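Local coordinates for NAD-dependent L-serine dehydrogenase (PDB 3OBB), which oxidises L-serine and methyl-L-serine with NAD(+) as a homotetramer and possibly takes part in serine catabolism, at residues 9-14 with 29-34; 190-195 with 222-227. All coordinates share one frame; numbering follows the deposited sequence.

How the contacts relate
Contact 1 sits in the N-terminal Rossmann-type domain and contact 2 in the helical C-terminal domain. Their centres lie about 38 Å apart on opposite sides of the chain's centre, and their nearest atoms are about 17 Å apart; the two involve different helices, strands and loops. Both are partly buried. Contact 1 (9-14 with 29-34) joins two parallel strands and the glycine-rich turn of the NAD(+) site, and two nearly straight hydrogen bonds from backbone N-H groups define it. Contact 2 (190-195 with 222-227) lies away from the annotated sites; there a long helix meets a loop through apolar side chains and one indole, and of its hydrogen bonds none links the two segments, though some form within each one.

Contact 1 (9-14 with 29-34); sequences IGLGHM and LNVFDL. With ACT (acetate ion), chain B; EDO (1,2-ethanediol), chain E.
Gly10 and Leu11 meet Phe32 and Asp33 where the first beta-alpha-beta unit of the Rossmann-type NAD(+)-binding domain turns from strand 5-9 into its glycine-rich loop. Gly10 and Gly12 belong to a GxGxxG pattern, and residues of both segments form part of the NAD(+) site. The strands run parallel: Ile9 pairs with Phe32 and their CA atoms are 5.1 Å apart. Two hydrogen bonds then cross in succession. Gly10 N donates to Phe32 O at 2.9 Å, nearly in line with the carbonyl, with an N-H...O angle of 172°. Leu11 N reaches Asp33 OD1 at 2.7 Å, approaching from above the carboxylate plane, 40° out of it. The other oxygen, OD2, accepts from the backbone N of Val35, so the carboxylate ties two parts of the backbone together.

The apolar part is carried by Leu11. With CG beside the backbone N (chi1 -49°) and anti to the carbonyl carbon, the branch reaches segment 29-34, where CD1 lies 3.9 Å from Val31 CB and 3.7 Å from Asp33 CB. The Leu11 and Val31 side chains cross at about a right angle, and Leu42 of helix 36-44 touches both.

Farther along the turn, small molecules probably from the crystallisation liquor take up polar groups. His13 N donates to ethanediol O2 at 2.9 Å, and His13 ND1 holds acetate OXT near its ring plane at 2.7 Å.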
loop_
_atom_site.group_PDB
_atom_site.type_symbol
_atom_site.label_atom_id
_atom_site.label_comp_id
_atom_site.label_asym_id
_atom_site.label_seq_id
_atom_site.Cartn_x
_atom_site.Cartn_y
_atom_site.Cartn_z
ATOM N N ILE A 9 35.040 18.523 -3.422
ATOM C CA ILE A 9 34.071 19.061 -4.360
ATOM C C ILE A 9 32.669 18.912 -3.743
ATOM O O ILE A 9 32.215 17.802 -3.441
ATOM C CB ILE A 9 34.213 18.389 -5.768
ATOM C CG1 ILE A 9 35.572 18.755 -6.394
ATOM C CG2 ILE A 9 33.118 18.824 -6.722
ATOM C CD1 ILE A 9 36.545 17.602 -6.450
ATOM N N GLY A 10 32.010 20.048 -3.519
ATOM C CA GLY A 10 30.657 20.046 -2.982
ATOM C C GLY A 10 30.690 20.499 -1.545
ATOM O O GLY A 10 31.128 19.755 -0.661
ATOM N N LEU A 11 30.238 21.734 -1.319
ATOM C CA LEU A 11 30.195 22.336 0.000
ATOM C C LEU A 11 28.755 22.701 0.427
ATOM O O LEU A 11 28.491 23.798 0.921
ATOM C CB LEU A 11 31.125 23.548 0.072
ATOM C CG LEU A 11 32.562 23.398 -0.443
ATOM C CD1 LEU A 11 33.191 24.786 -0.634
ATOM C CD2 LEU A 11 33.389 22.536 0.482
ATOM N N GLY A 12 27.831 21.760 0.262
ATOM C CA GLY A 12 26.468 22.010 0.648
ATOM C C GLY A 12 26.304 21.702 2.132
ATOM O O GLY A 12 27.271 21.780 2.915
ATOM N N HIS A 13 25.069 21.349 2.483
ATOM C CA HIS A 13 24.631 21.071 3.846
ATOM C C HIS A 13 25.565 20.107 4.586
ATOM O O HIS A 13 25.901 20.315 5.756
ATOM C CB HIS A 13 23.232 20.424 3.767
ATOM C CG HIS A 13 22.345 20.731 4.928
ATOM N ND1 HIS A 13 21.526 19.778 5.513
ATOM C CD2 HIS A 13 22.140 21.887 5.615
ATOM C CE1 HIS A 13 20.850 20.335 6.503
ATOM N NE2 HIS A 13 21.196 21.614 6.583
HETATM N N MSE A 14 25.945 19.050 3.878
HETATM C CA MSE A 14 26.809 18.030 4.411
HETATM C C MSE A 14 28.278 18.279 4.041
HETATM O O MSE A 14 29.172 18.101 4.886
HETATM C CB MSE A 14 26.339 16.680 3.904
HETATM C CG MSE A 14 24.879 16.379 4.253
HETATM SE SE MSE A 14 24.670 16.091 6.146
HETATM C CE MSE A 14 25.522 14.341 6.270
ATOM N N LEU A 29 43.191 21.602 2.203
ATOM C CA LEU A 29 42.116 21.384 1.247
ATOM C C LEU A 29 42.105 22.466 0.195
ATOM O O LEU A 29 42.242 23.638 0.518
ATOM C CB LEU A 29 40.737 21.349 1.936
ATOM C CG LEU A 29 40.303 20.437 3.111
ATOM C CD1 LEU A 29 38.836 20.091 2.928
ATOM C CD2 LEU A 29 41.077 19.163 3.308
ATOM N N ASN A 30 41.941 22.056 -1.062
ATOM C CA ASN A 30 41.437 22.938 -2.112
ATOM C C ASN A 30 39.979 22.604 -2.278
ATOM O O ASN A 30 39.633 21.438 -2.421
ATOM C CB ASN A 30 42.150 22.709 -3.451
ATOM C CG ASN A 30 43.646 22.708 -3.318
ATOM O OD1 ASN A 30 44.319 21.754 -3.740
ATOM N ND2 ASN A 30 44.189 23.757 -2.706
ATOM N N VAL A 31 39.119 23.617 -2.267
ATOM C CA VAL A 31 37.672 23.377 -2.293
ATOM C C VAL A 31 37.004 24.001 -3.524
ATOM O O VAL A 31 37.485 24.996 -4.079
ATOM C CB VAL A 31 36.973 23.831 -0.974
ATOM C CG1 VAL A 31 37.523 23.054 0.206
ATOM C CG2 VAL A 31 37.094 25.366 -0.717
ATOM N N PHE A 32 35.912 23.388 -3.969
ATOM C CA PHE A 32 35.077 23.995 -4.983
ATOM C C PHE A 32 33.637 23.635 -4.738
ATOM O O PHE A 32 33.301 22.494 -4.379
ATOM C CB PHE A 32 35.496 23.636 -6.438
ATOM C CG PHE A 32 34.696 24.387 -7.487
ATOM C CD1 PHE A 32 33.631 23.764 -8.155
ATOM C CD2 PHE A 32 34.956 25.729 -7.743
ATOM C CE1 PHE A 32 32.868 24.466 -9.105
ATOM C CE2 PHE A 32 34.203 26.441 -8.677
ATOM C CZ PHE A 32 33.150 25.799 -9.358
ATOM N N ASP A 33 32.800 24.644 -4.930
ATOM C CA ASP A 33 31.362 24.519 -4.937
ATOM C C ASP A 33 30.796 25.587 -5.873
ATOM O O ASP A 33 31.459 26.588 -6.163
ATOM C CB ASP A 33 30.816 24.743 -3.529
ATOM C CG ASP A 33 29.346 24.387 -3.418
ATOM O OD1 ASP A 33 29.034 23.182 -3.259
ATOM O OD2 ASP A 33 28.512 25.315 -3.534
ATOM N N LEU A 34 29.567 25.374 -6.329
ATOM C CA LEU A 34 28.870 26.327 -7.203
ATOM C C LEU A 34 28.421 27.633 -6.519
ATOM O O LEU A 34 28.116 28.611 -7.191
ATOM C CB LEU A 34 27.640 25.630 -7.790
ATOM C CG LEU A 34 27.535 25.069 -9.213
ATOM C CD1 LEU A 34 28.861 24.624 -9.840
ATOM C CD2 LEU A 34 26.535 23.929 -9.127
HETATM C C ACT B . 21.048 16.265 4.772
HETATM O O ACT B . 20.341 16.355 5.806
HETATM O OXT ACT B . 21.390 17.353 4.236
HETATM C CH3 ACT B . 21.452 14.936 4.205
HETATM C C1 EDO E . 22.643 23.402 -0.311
HETATM O O1 EDO E . 22.832 23.899 1.024
HETATM C C2 EDO E . 22.187 21.935 -0.307
HETATM O O2 EDO E . 23.130 21.050 0.331
#

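Contact 2 (190-195 with 222-227); sequences AMALGV and NPWPGV
Trp224 brings its indole up to Met191, Ala192 and Val195 near the C-terminal end of helix 168-196, a helix-to-loop packing in the all-helical C-terminal domain. Both faces of the ring have a neighbour. Over one, Val195 CG2 makes a CH-pi contact 4.1 Å from the centroid of the six-membered ring and 17° off its normal; on the opposite face lies CD of Pro225, the next residue, offset toward the rim. The far end of the indole reaches the helix backbone, with Trp224 CZ3 3.7 Å from Ala192 CA in an oblique approach; Met191 CB also comes in obliquely.

Met191, a selenomethionine, is bent at its second and third torsions, which brings its terminal methyl round to the base of the indole. CE sits 3.7 Å from Trp224 CB and 4.0 Å from Val227 CG2. The Met191 and Asn222 side chains come from opposite directions, SE lying 4.0 Å from Asn222 ND2. Ala201 of helix 201-209 and Gln291 of helix 291-294 each touch both Met191 and Trp224, placing the contact among three helices.

Within the loop, Asn222 forms an Asx turn: its OD1 accepts from Trp224 N at 2.8 Å, with the donor in the carbonyl plane and an N-H...O angle of 161°.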
loop_
_atom_site.group_PDB
_atom_site.type_symbol
_atom_site.label_atom_id
_atom_site.label_comp_id
_atom_site.label_asym_id
_atom_site.label_seq_id
_atom_site.Cartn_x
_atom_site.Cartn_y
_atom_site.Cartn_z
ATOM N N ALA A 190 1.227 5.115 14.236
ATOM C CA ALA A 190 0.961 4.446 15.523
ATOM C C ALA A 190 0.679 5.495 16.597
ATOM O O ALA A 190 -0.288 5.363 17.342
ATOM C CB ALA A 190 2.131 3.560 15.922
HETATM N N MSE A 191 1.483 6.553 16.649
HETATM C CA MSE A 191 1.294 7.653 17.621
HETATM C C MSE A 191 -0.089 8.285 17.470
HETATM O O MSE A 191 -0.799 8.530 18.454
HETATM C CB MSE A 191 2.371 8.749 17.437
HETATM C CG MSE A 191 3.823 8.338 17.816
HETATM SE SE MSE A 191 4.012 7.948 19.719
HETATM C CE MSE A 191 3.452 9.688 20.459
ATOM N N ALA A 192 -0.486 8.518 16.227
ATOM C CA ALA A 192 -1.761 9.178 15.925
ATOM C C ALA A 192 -2.929 8.267 16.276
ATOM O O ALA A 192 -3.919 8.699 16.859
ATOM C CB ALA A 192 -1.797 9.583 14.436
ATOM N N LEU A 193 -2.783 6.981 15.970
ATOM C CA LEU A 193 -3.816 6.003 16.339
ATOM C C LEU A 193 -4.031 5.966 17.888
ATOM O O LEU A 193 -5.174 6.041 18.385
ATOM C CB LEU A 193 -3.453 4.630 15.766
ATOM C CG LEU A 193 -4.392 3.444 16.043
ATOM C CD1 LEU A 193 -5.863 3.767 15.623
ATOM C CD2 LEU A 193 -3.857 2.141 15.402
ATOM N N GLY A 194 -2.931 5.829 18.636
ATOM C CA GLY A 194 -3.010 5.808 20.103
ATOM C C GLY A 194 -3.659 7.067 20.678
ATOM O O GLY A 194 -4.616 6.980 21.472
ATOM N N VAL A 195 -3.155 8.231 20.268
ATOM C CA VAL A 195 -3.666 9.521 20.758
ATOM C C VAL A 195 -5.152 9.712 20.383
ATOM O O VAL A 195 -5.910 10.285 21.155
ATOM C CB VAL A 195 -2.825 10.718 20.237
ATOM C CG1 VAL A 195 -3.402 12.078 20.719
ATOM C CG2 VAL A 195 -1.425 10.599 20.710
ATOM N N ASN A 222 11.272 11.416 17.598
ATOM C CA ASN A 222 9.842 11.121 17.671
ATOM C C ASN A 222 9.035 12.116 16.824
ATOM O O ASN A 222 9.243 13.315 16.954
ATOM C CB ASN A 222 9.386 11.091 19.140
ATOM C CG ASN A 222 7.937 10.616 19.278
ATOM O OD1 ASN A 222 6.999 11.307 18.800
ATOM N ND2 ASN A 222 7.742 9.405 19.857
ATOM N N PRO A 223 8.150 11.636 15.914
ATOM C CA PRO A 223 7.410 12.577 15.045
ATOM C C PRO A 223 6.259 13.383 15.657
ATOM O O PRO A 223 5.721 14.265 14.980
ATOM C CB PRO A 223 6.878 11.658 13.939
ATOM C CG PRO A 223 6.663 10.370 14.637
ATOM C CD PRO A 223 7.838 10.233 15.545
ATOM N N TRP A 224 5.902 13.114 16.914
ATOM C CA TRP A 224 4.765 13.790 17.597
ATOM C C TRP A 224 5.212 15.030 18.362
ATOM O O TRP A 224 6.070 14.918 19.239
ATOM C CB TRP A 224 4.045 12.845 18.566
ATOM C CG TRP A 224 2.676 13.378 18.937
ATOM C CD1 TRP A 224 2.375 14.220 19.970
ATOM C CD2 TRP A 224 1.446 13.129 18.258
ATOM N NE1 TRP A 224 1.025 14.482 19.992
ATOM C CE2 TRP A 224 0.440 13.849 18.931
ATOM C CE3 TRP A 224 1.101 12.401 17.113
ATOM C CZ2 TRP A 224 -0.899 13.845 18.511
ATOM C CZ3 TRP A 224 -0.227 12.398 16.703
ATOM C CH2 TRP A 224 -1.204 13.124 17.397
ATOM N N PRO A 225 4.669 16.218 18.006
ATOM C CA PRO A 225 5.155 17.489 18.592
ATOM C C PRO A 225 5.098 17.420 20.087
ATOM O O PRO A 225 4.101 16.918 20.629
ATOM C CB PRO A 225 4.136 18.540 18.086
ATOM C CG PRO A 225 3.767 17.995 16.663
ATOM C CD PRO A 225 3.620 16.463 16.986
ATOM N N GLY A 226 6.159 17.893 20.745
ATOM C CA GLY A 226 6.164 17.914 22.228
ATOM C C GLY A 226 6.689 16.641 22.889
ATOM O O GLY A 226 7.045 16.667 24.063
ATOM N N VAL A 227 6.772 15.533 22.152
ATOM C CA VAL A 227 7.293 14.318 22.778
ATOM C C VAL A 227 8.784 14.444 23.101
ATOM O O VAL A 227 9.181 14.299 24.269
ATOM C CB VAL A 227 6.927 13.027 22.020
ATOM C CG1 VAL A 227 7.650 11.806 22.638
ATOM C CG2 VAL A 227 5.421 12.812 22.121
#